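Local coordinates for BH0493 protein (Bacillus halodurans C-125, PDB 2QEE) that binds zinc and is a putative member of the amidohydrolase superfamily of metal-dependent enzymes, at residues Ser156-Lys161 / Ile214-Pro219. Numbering follows the deposited sequence. Where two conformers were deposited one is given.
Sequences SWLEGK and IERMDP
W157 and M217 make a Met-aromatic contact where the last turns of helices 151-158 and 200-217 meet, away from the metal site of this putative amidohydrolase. The thioether chain crosses the indole at about a right angle and lies over one face. M217 CG sits 3.8 Å from the centroid of the six-membered ring of W157, only 3° off the ring normal, as a CH-pi contact. M217 SD stands farther above that face, 4.8 Å from the same centroid. The chain is extended beyond CG, which carries the methyl across to the pyrrole side, M217 CE resting 3.7 Å from W157 NE1. A flexible, polarisable methionine suits a broad aromatic face that it must follow from one ring to the other. With an alanine in place of W157, M217 would probably lose the surface under its CG and CE, leaving a gap between the two helix ends.

Beside this buried pair runs a more exposed one. L158 CD2 lies over the centre of the R216 guanidinium plane, 3.9 Å from R216 CZ; leucine suits the place because its apolar methyl can lie against that flat face. With CG anti to the backbone N (chi1 -165°) and chi2 extended, R216 CD comes to 4.2 Å from W157 CB, and the bend at chi3 then turns NE and the guanidinium toward L158 CD2.

Farther out, F36 meets the W157 ring edge-to-face, N146 touches both W157 and M217, and M217 also packs on L171 of strand 171-172. Both helices stop here: D218 has positive phi, and G160, whose phi of 89° favours glycine, closes a Schellman motif in which K161 N donates to S156 O at 3.0 Å and G160 N to W157 O.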
loop_
_atom_site.group_PDB
_atom_site.type_symbol
_atom_site.label_atom_id
_atom_site.label_comp_id
_atom_site.label_asym_id
_atom_site.label_seq_id
_atom_site.Cartn_x
_atom_site.Cartn_y
_atom_site.Cartn_z
ATOM N N SER C 156 -6.751 -31.123 30.261
ATOM C CA SER C 156 -8.204 -31.034 30.205
ATOM C C SER C 156 -8.754 -31.985 29.137
ATOM O O SER C 156 -9.753 -32.680 29.360
ATOM C CB SER C 156 -8.643 -29.586 29.950
ATOM O OG SER C 156 -8.170 -28.716 30.970
ATOM N N TRP C 157 -8.101 -32.022 27.972
ATOM C CA TRP C 157 -8.524 -32.882 26.897
ATOM C C TRP C 157 -8.437 -34.332 27.335
ATOM O O TRP C 157 -9.364 -35.103 27.139
ATOM C CB TRP C 157 -7.661 -32.683 25.662
ATOM C CG TRP C 157 -7.991 -31.328 24.994
ATOM C CD1 TRP C 157 -7.199 -30.207 24.952
ATOM C CD2 TRP C 157 -9.215 -30.985 24.318
ATOM N NE1 TRP C 157 -7.854 -29.179 24.266
ATOM C CE2 TRP C 157 -9.086 -29.637 23.863
ATOM C CE3 TRP C 157 -10.394 -31.686 24.028
ATOM C CZ2 TRP C 157 -10.132 -28.976 23.172
ATOM C CZ3 TRP C 157 -11.426 -31.033 23.331
ATOM C CH2 TRP C 157 -11.267 -29.681 22.903
ATOM N N LEU C 158 -7.283 -34.670 27.882
ATOM C CA LEU C 158 -7.052 -36.051 28.337
ATOM C C LEU C 158 -7.959 -36.419 29.501
ATOM O O LEU C 158 -8.299 -37.594 29.645
ATOM C CB LEU C 158 -5.564 -36.291 28.619
ATOM C CG LEU C 158 -4.654 -36.344 27.358
ATOM C CD1 LEU C 158 -3.186 -36.533 27.714
ATOM C CD2 LEU C 158 -5.067 -37.358 26.244
ATOM N N GLU C 159 -8.350 -35.443 30.314
ATOM C CA GLU C 159 -9.332 -35.654 31.395
ATOM C C GLU C 159 -10.753 -35.772 30.892
ATOM O O GLU C 159 -11.667 -35.985 31.699
ATOM C CB GLU C 159 -9.278 -34.553 32.450
ATOM C CG GLU C 159 -8.045 -34.559 33.292
ATOM C CD GLU C 159 -8.015 -33.420 34.280
ATOM O OE1 GLU C 159 -7.213 -33.491 35.242
ATOM O OE2 GLU C 159 -8.784 -32.440 34.104
ATOM N N GLY C 160 -10.966 -35.654 29.575
ATOM C CA GLY C 160 -12.298 -35.854 29.030
ATOM C C GLY C 160 -13.160 -34.596 28.984
ATOM O O GLY C 160 -14.319 -34.669 28.555
ATOM N N LYS C 161 -12.608 -33.458 29.426
ATOM C CA LYS C 161 -13.297 -32.172 29.353
ATOM C C LYS C 161 -13.696 -31.862 27.910
ATOM O O LYS C 161 -12.982 -32.186 26.956
ATOM C CB LYS C 161 -12.447 -31.033 29.883
ATOM C CG LYS C 161 -12.268 -31.066 31.350
ATOM C CD LYS C 161 -12.151 -29.685 31.885
ATOM C CE LYS C 161 -11.913 -29.752 33.380
ATOM N NZ LYS C 161 -11.140 -28.569 33.828
ATOM N N ILE C 214 -7.876 -35.188 16.123
ATOM C CA ILE C 214 -9.108 -34.871 15.399
ATOM C C ILE C 214 -10.278 -35.539 16.097
ATOM O O ILE C 214 -11.263 -34.895 16.380
ATOM C CB ILE C 214 -9.035 -35.281 13.928
ATOM C CG1 ILE C 214 -8.107 -34.307 13.139
ATOM C CG2 ILE C 214 -10.483 -35.280 13.296
ATOM C CD1 ILE C 214 -7.726 -34.791 11.791
ATOM N N GLU C 215 -10.143 -36.823 16.413
ATOM C CA GLU C 215 -11.205 -37.576 17.072
ATOM C C GLU C 215 -11.531 -36.954 18.427
ATOM O O GLU C 215 -12.685 -36.744 18.783
ATOM C CB GLU C 215 -10.735 -39.023 17.246
ATOM C CG GLU C 215 -11.574 -39.872 18.174
ATOM C CD GLU C 215 -11.122 -41.317 18.174
ATOM O OE1 GLU C 215 -9.954 -41.599 17.795
ATOM O OE2 GLU C 215 -11.953 -42.183 18.545
ATOM N N ARG C 216 -10.494 -36.649 19.181
ATOM C CA ARG C 216 -10.640 -36.062 20.485
ATOM C C ARG C 216 -11.288 -34.645 20.504
ATOM O O ARG C 216 -12.167 -34.345 21.343
ATOM C CB ARG C 216 -9.278 -36.018 21.159
ATOM C CG ARG C 216 -9.326 -35.767 22.633
ATOM C CD ARG C 216 -7.952 -36.100 23.283
ATOM N NE ARG C 216 -7.599 -37.539 23.310
ATOM C CZ ARG C 216 -6.540 -38.079 22.703
ATOM N NH1 ARG C 216 -5.696 -37.336 22.008
ATOM N NH2 ARG C 216 -6.311 -39.379 22.799
ATOM N N MET C 217 -10.818 -33.770 19.614
ATOM C CA MET C 217 -11.163 -32.345 19.697
ATOM C C MET C 217 -12.329 -31.951 18.808
ATOM O O MET C 217 -12.946 -30.888 19.039
ATOM C CB MET C 217 -9.959 -31.515 19.262
ATOM C CG MET C 217 -8.862 -31.388 20.274
ATOM S SD MET C 217 -7.590 -30.276 19.609
ATOM C CE MET C 217 -6.470 -30.243 21.003
ATOM N N ASP C 218 -12.570 -32.749 17.774
ATOM C CA ASP C 218 -13.501 -32.429 16.707
ATOM C C ASP C 218 -13.235 -31.013 16.136
ATOM O O ASP C 218 -14.149 -30.214 16.005
ATOM C CB ASP C 218 -14.949 -32.525 17.172
ATOM C CG ASP C 218 -15.925 -32.438 16.012
ATOM O OD1 ASP C 218 -15.538 -32.701 14.834
ATOM O OD2 ASP C 218 -17.096 -32.086 16.264
ATOM N N PRO C 219 -12.005 -30.759 15.694
ATOM C CA PRO C 219 -11.638 -29.375 15.341
ATOM C C PRO C 219 -12.362 -28.956 14.066
ATOM O O PRO C 219 -12.606 -29.784 13.166
ATOM C CB PRO C 219 -10.111 -29.499 15.088
ATOM C CG PRO C 219 -9.951 -30.894 14.525
ATOM C CD PRO C 219 -10.921 -31.711 15.386
#